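Local atomic coordinates of serpin B3 (Homo sapiens, PDB entry 4ZK3), a protein that probably inhibits proteases as a member of the serpin family and is linked to Pso p27, a protein implicated in psoriasis that forms large aggregates. Residues 156-168 with 324-336. Sequence-based numbering, arbitrary orientation.
Sequences NEKIKNLIPEGNI and VLSGVLHKAFVEV
Lys331 reaches out from strand 325-336, a strand of serpin beta-sheet A lying between strands 276-294 and 340-351, and hydrogen-bonds to loop 156-168, which follows helix 140-153 and runs over one face of the sheet. Strand 340-351 is antiparallel to both 174-185 and 325-336, consistent with a reactive-centre loop inserted as in relaxed, cleaved serpins; Leu162 and Ile163 also rest on its Ala348. With CG anti to the backbone N (chi1 -162°) and the rest of the chain extended, the lysine brings NZ to 2.8 Å from Lys160 O, nearly in line with the carbonyl. Water 2 accepts a second bond from NZ and donates to Asn161 O, so the positive charge is probably stabilised by Lys160 O directly and by Asn161 O through the water. Lys331 CB rests against both Leu162 CD1 (3.7 Å) and Ile159 CG2 (4.0 Å). Ile159 also lays CD1 against the strand backbone, 3.6 Å from Lys331 O, and touches Phe333 CB. Lys158, bent at chi2 (-46°), folds its methylenes over one face of the Phe333 ring: CD stands 3.9 Å from the centroid in a CH-pi contact. Toward the start of the strand, Leu329 points CD1 at Pro164 CD (3.6 Å) and Leu162 O; Ile163 adds CG2. At the end of the type II turn from Pro164 to Asn167, water 3 bridges the segments, donating to Asn167 O and lying 2.7 Å from Ser326 OG.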
loop_
_atom_site.group_PDB
_atom_site.type_symbol
_atom_site.label_atom_id
_atom_site.label_comp_id
_atom_site.label_asym_id
_atom_site.label_seq_id
_atom_site.Cartn_x
_atom_site.Cartn_y
_atom_site.Cartn_z
ATOM N N ASN A 156 -10.780 -8.671 6.538
ATOM C CA ASN A 156 -11.776 -8.477 7.587
ATOM C C ASN A 156 -12.993 -7.664 7.023
ATOM O O ASN A 156 -13.567 -6.772 7.652
ATOM C CB ASN A 156 -11.127 -7.808 8.821
ATOM C CG ASN A 156 -12.096 -7.736 10.028
ATOM O OD1 ASN A 156 -12.080 -6.790 10.862
ATOM N ND2 ASN A 156 -12.951 -8.720 10.114
ATOM N N GLU A 157 -13.379 -8.004 5.811
ATOM C CA GLU A 157 -14.372 -7.268 5.042
ATOM C C GLU A 157 -14.209 -5.797 4.823
ATOM O O GLU A 157 -15.216 -5.158 4.453
ATOM C CB GLU A 157 -15.798 -7.516 5.593
ATOM C CG GLU A 157 -16.281 -8.917 5.347
ATOM C CD GLU A 157 -16.256 -9.756 6.601
ATOM O OE1 GLU A 157 -17.381 -10.111 7.067
ATOM O OE2 GLU A 157 -15.148 -10.022 7.132
ATOM N N LYS A 158 -12.989 -5.250 4.998
ATOM C CA LYS A 158 -12.778 -3.796 4.799
ATOM C C LYS A 158 -12.637 -3.359 3.360
ATOM O O LYS A 158 -12.797 -2.170 3.059
ATOM C CB LYS A 158 -11.486 -3.320 5.520
ATOM C CG LYS A 158 -11.541 -3.443 7.038
ATOM C CD LYS A 158 -12.841 -2.916 7.652
ATOM C CE LYS A 158 -12.914 -3.274 9.115
ATOM N NZ LYS A 158 -14.188 -2.828 9.665
ATOM N N ILE A 159 -12.186 -4.266 2.473
ATOM C CA ILE A 159 -12.087 -3.931 1.057
ATOM C C ILE A 159 -13.232 -4.646 0.348
ATOM O O ILE A 159 -13.169 -5.871 0.147
ATOM C CB ILE A 159 -10.744 -4.357 0.438
ATOM C CG1 ILE A 159 -9.624 -3.752 1.282
ATOM C CG2 ILE A 159 -10.702 -3.917 -1.015
ATOM C CD1 ILE A 159 -9.618 -2.223 1.259
ATOM N N LYS A 160 -14.268 -3.890 0.035
ATOM C CA LYS A 160 -15.418 -4.406 -0.697
ATOM C C LYS A 160 -15.400 -3.971 -2.109
ATOM O O LYS A 160 -14.942 -2.900 -2.412
ATOM C CB LYS A 160 -16.682 -3.876 -0.040
ATOM C CG LYS A 160 -16.893 -4.298 1.412
ATOM C CD LYS A 160 -18.380 -3.981 1.795
ATOM C CE LYS A 160 -18.784 -4.594 3.074
ATOM N NZ LYS A 160 -17.815 -4.186 4.112
ATOM N N ASN A 161 -15.909 -4.818 -3.007
ATOM C CA ASN A 161 -16.122 -4.428 -4.394
ATOM C C ASN A 161 -14.792 -3.981 -5.087
ATOM O O ASN A 161 -14.735 -3.020 -5.861
ATOM C CB ASN A 161 -17.271 -3.406 -4.516
ATOM C CG ASN A 161 -17.819 -3.292 -5.949
ATOM O OD1 ASN A 161 -17.780 -2.237 -6.571
ATOM N ND2 ASN A 161 -18.356 -4.381 -6.459
ATOM N N LEU A 162 -13.716 -4.699 -4.813
ATOM C CA LEU A 162 -12.409 -4.298 -5.329
ATOM C C LEU A 162 -12.462 -4.014 -6.826
ATOM O O LEU A 162 -11.937 -3.023 -7.266
ATOM C CB LEU A 162 -11.359 -5.395 -5.027
ATOM C CG LEU A 162 -9.983 -5.123 -5.692
ATOM C CD1 LEU A 162 -9.316 -3.836 -5.170
ATOM C CD2 LEU A 162 -9.108 -6.356 -5.530
ATOM N N ILE A 163 -13.129 -4.913 -7.569
ATOM C CA ILE A 163 -13.218 -4.845 -9.009
ATOM C C ILE A 163 -14.679 -4.433 -9.383
ATOM O O ILE A 163 -15.592 -5.251 -9.275
ATOM C CB ILE A 163 -12.889 -6.171 -9.686
ATOM C CG1 ILE A 163 -11.481 -6.719 -9.294
ATOM C CG2 ILE A 163 -12.913 -5.975 -11.193
ATOM C CD1 ILE A 163 -11.307 -8.148 -9.739
ATOM N N PRO A 164 -14.878 -3.165 -9.769
ATOM C CA PRO A 164 -16.215 -2.722 -10.142
ATOM C C PRO A 164 -16.645 -3.264 -11.515
ATOM O O PRO A 164 -15.832 -3.844 -12.250
ATOM C CB PRO A 164 -16.088 -1.187 -10.149
ATOM C CG PRO A 164 -14.930 -0.895 -9.236
ATOM C CD PRO A 164 -13.974 -2.004 -9.627
ATOM N N GLU A 165 -17.924 -3.097 -11.840
ATOM C CA GLU A 165 -18.472 -3.637 -13.081
ATOM C C GLU A 165 -17.736 -2.901 -14.141
ATOM O O GLU A 165 -17.280 -1.790 -13.914
ATOM C CB GLU A 165 -19.954 -3.300 -13.194
ATOM C CG GLU A 165 -20.758 -3.681 -11.963
ATOM C CD GLU A 165 -22.194 -3.265 -12.092
ATOM O OE1 GLU A 165 -22.626 -2.399 -11.285
ATOM O OE2 GLU A 165 -22.846 -3.805 -13.035
ATOM N N GLY A 166 -17.602 -3.495 -15.302
ATOM C CA GLY A 166 -16.891 -2.855 -16.371
ATOM C C GLY A 166 -15.540 -3.483 -16.566
ATOM O O GLY A 166 -14.995 -3.437 -17.643
ATOM N N ASN A 167 -14.985 -4.121 -15.548
ATOM C CA ASN A 167 -13.561 -4.549 -15.676
ATOM C C ASN A 167 -13.377 -6.013 -16.049
ATOM O O ASN A 167 -12.319 -6.359 -16.524
ATOM C CB ASN A 167 -12.788 -4.207 -14.381
ATOM C CG ASN A 167 -12.722 -2.704 -14.117
ATOM O OD1 ASN A 167 -13.492 -2.177 -13.316
ATOM N ND2 ASN A 167 -11.810 -2.017 -14.760
ATOM N N ILE A 168 -14.359 -6.867 -15.749
ATOM C CA ILE A 168 -14.368 -8.290 -16.080
ATOM C C ILE A 168 -15.445 -8.555 -17.177
ATOM O O ILE A 168 -16.551 -8.033 -17.095
ATOM C CB ILE A 168 -14.715 -9.188 -14.866
ATOM C CG1 ILE A 168 -13.732 -9.019 -13.708
ATOM C CG2 ILE A 168 -14.752 -10.632 -15.279
ATOM C CD1 ILE A 168 -12.316 -8.931 -14.207
ATOM N N VAL A 324 -2.843 -9.806 -22.938
ATOM C CA VAL A 324 -2.688 -8.361 -22.684
ATOM C C VAL A 324 -3.468 -8.003 -21.418
ATOM O O VAL A 324 -4.530 -8.588 -21.171
ATOM C CB VAL A 324 -3.271 -7.532 -23.835
ATOM C CG1 VAL A 324 -3.088 -6.060 -23.577
ATOM C CG2 VAL A 324 -2.611 -7.953 -25.152
ATOM N N LEU A 325 -2.954 -7.075 -20.613
ATOM C CA LEU A 325 -3.700 -6.610 -19.436
ATOM C C LEU A 325 -4.659 -5.490 -19.794
ATOM O O LEU A 325 -4.268 -4.448 -20.414
ATOM C CB LEU A 325 -2.795 -6.118 -18.328
ATOM C CG LEU A 325 -1.740 -7.086 -17.815
ATOM C CD1 LEU A 325 -0.992 -6.445 -16.657
ATOM C CD2 LEU A 325 -2.353 -8.416 -17.449
ATOM N N SER A 326 -5.902 -5.704 -19.374
ATOM C CA SER A 326 -6.987 -4.765 -19.537
ATOM C C SER A 326 -7.102 -3.807 -18.372
ATOM O O SER A 326 -7.587 -2.727 -18.566
ATOM C CB SER A 326 -8.323 -5.493 -19.742
ATOM O OG SER A 326 -8.670 -6.404 -18.671
ATOM N N GLY A 327 -6.666 -4.169 -17.155
ATOM C CA GLY A 327 -6.737 -3.200 -16.054
ATOM C C GLY A 327 -5.906 -3.551 -14.814
ATOM O O GLY A 327 -5.407 -4.653 -14.658
ATOM N N VAL A 328 -5.719 -2.567 -13.961
ATOM C CA VAL A 328 -5.012 -2.713 -12.686
ATOM C C VAL A 328 -5.726 -1.779 -11.732
ATOM O O VAL A 328 -5.802 -0.566 -11.995
ATOM C CB VAL A 328 -3.524 -2.339 -12.735
ATOM C CG1 VAL A 328 -2.829 -2.606 -11.377
ATOM C CG2 VAL A 328 -2.829 -3.150 -13.806
ATOM N N LEU A 329 -6.304 -2.370 -10.691
ATOM C CA LEU A 329 -7.122 -1.683 -9.710
ATOM C C LEU A 329 -6.564 -1.868 -8.277
ATOM O O LEU A 329 -6.026 -2.930 -7.938
ATOM C CB LEU A 329 -8.524 -2.231 -9.737
ATOM C CG LEU A 329 -9.266 -2.147 -11.063
ATOM C CD1 LEU A 329 -10.645 -2.611 -10.760
ATOM C CD2 LEU A 329 -9.309 -0.730 -11.586
ATOM N N HIS A 330 -6.707 -0.832 -7.474
ATOM C CA HIS A 330 -6.261 -0.825 -6.072
ATOM C C HIS A 330 -7.278 -0.124 -5.226
ATOM O O HIS A 330 -7.808 0.939 -5.618
ATOM C CB HIS A 330 -4.934 -0.103 -5.960
ATOM C CG HIS A 330 -4.274 -0.203 -4.619
ATOM N ND1 HIS A 330 -3.676 -1.363 -4.152
ATOM C CD2 HIS A 330 -4.075 0.725 -3.658
ATOM C CE1 HIS A 330 -3.157 -1.144 -2.949
ATOM N NE2 HIS A 330 -3.418 0.096 -2.617
ATOM N N LYS A 331 -7.494 -0.669 -4.039
ATOM C CA LYS A 331 -8.363 -0.087 -3.061
ATOM C C LYS A 331 -7.791 -0.293 -1.642
ATOM O O LYS A 331 -7.273 -1.338 -1.294
ATOM C CB LYS A 331 -9.752 -0.729 -3.221
ATOM C CG LYS A 331 -10.849 0.074 -2.576
ATOM C CD LYS A 331 -12.228 -0.480 -2.895
ATOM C CE LYS A 331 -13.284 0.301 -2.137
ATOM N NZ LYS A 331 -14.636 -0.124 -2.598
ATOM N N ALA A 332 -7.952 0.692 -0.788
ATOM C CA ALA A 332 -7.274 0.690 0.506
ATOM C C ALA A 332 -8.116 1.388 1.565
ATOM O O ALA A 332 -8.906 2.295 1.252
ATOM C CB ALA A 332 -5.881 1.333 0.407
ATOM N N PHE A 333 -7.934 0.945 2.803
ATOM C CA PHE A 333 -8.704 1.380 3.986
ATOM C C PHE A 333 -7.773 1.508 5.182
ATOM O O PHE A 333 -6.920 0.627 5.411
ATOM C CB PHE A 333 -9.718 0.257 4.301
ATOM C CG PHE A 333 -10.429 0.398 5.643
ATOM C CD1 PHE A 333 -9.852 -0.082 6.828
ATOM C CD2 PHE A 333 -11.702 0.952 5.701
ATOM C CE1 PHE A 333 -10.505 0.066 8.078
ATOM C CE2 PHE A 333 -12.402 1.044 6.942
ATOM C CZ PHE A 333 -11.791 0.597 8.122
ATOM N N VAL A 334 -7.911 2.568 5.971
ATOM C CA VAL A 334 -7.271 2.605 7.273
ATOM C C VAL A 334 -8.229 3.270 8.246
ATOM O O VAL A 334 -8.937 4.231 7.880
ATOM C CB VAL A 334 -5.897 3.390 7.229
ATOM C CG1 VAL A 334 -6.068 4.806 6.725
ATOM C CG2 VAL A 334 -5.136 3.322 8.540
ATOM N N GLU A 335 -8.217 2.778 9.474
ATOM C CA GLU A 335 -8.888 3.474 10.567
ATOM C C GLU A 335 -7.986 3.498 11.765
ATOM O O GLU A 335 -7.442 2.484 12.170
ATOM C CB GLU A 335 -10.217 2.789 10.959
ATOM C CG GLU A 335 -10.927 3.543 12.091
ATOM C CD GLU A 335 -12.337 3.105 12.374
ATOM O OE1 GLU A 335 -12.706 1.974 12.031
ATOM O OE2 GLU A 335 -13.060 3.924 12.970
ATOM N N VAL A 336 -7.900 4.657 12.381
ATOM C CA VAL A 336 -7.144 4.867 13.610
ATOM C C VAL A 336 -8.105 5.201 14.772
ATOM O O VAL A 336 -8.999 6.016 14.625
ATOM C CB VAL A 336 -6.132 6.017 13.301
ATOM C CG1 VAL A 336 -5.543 6.664 14.542
ATOM C CG2 VAL A 336 -5.027 5.452 12.408
HETATM O O HOH W 1 -14.615 -1.244 0.480
HETATM O O HOH W 2 -14.999 -0.513 -5.266
HETATM O O HOH W 3 -10.107 -4.807 -17.045
#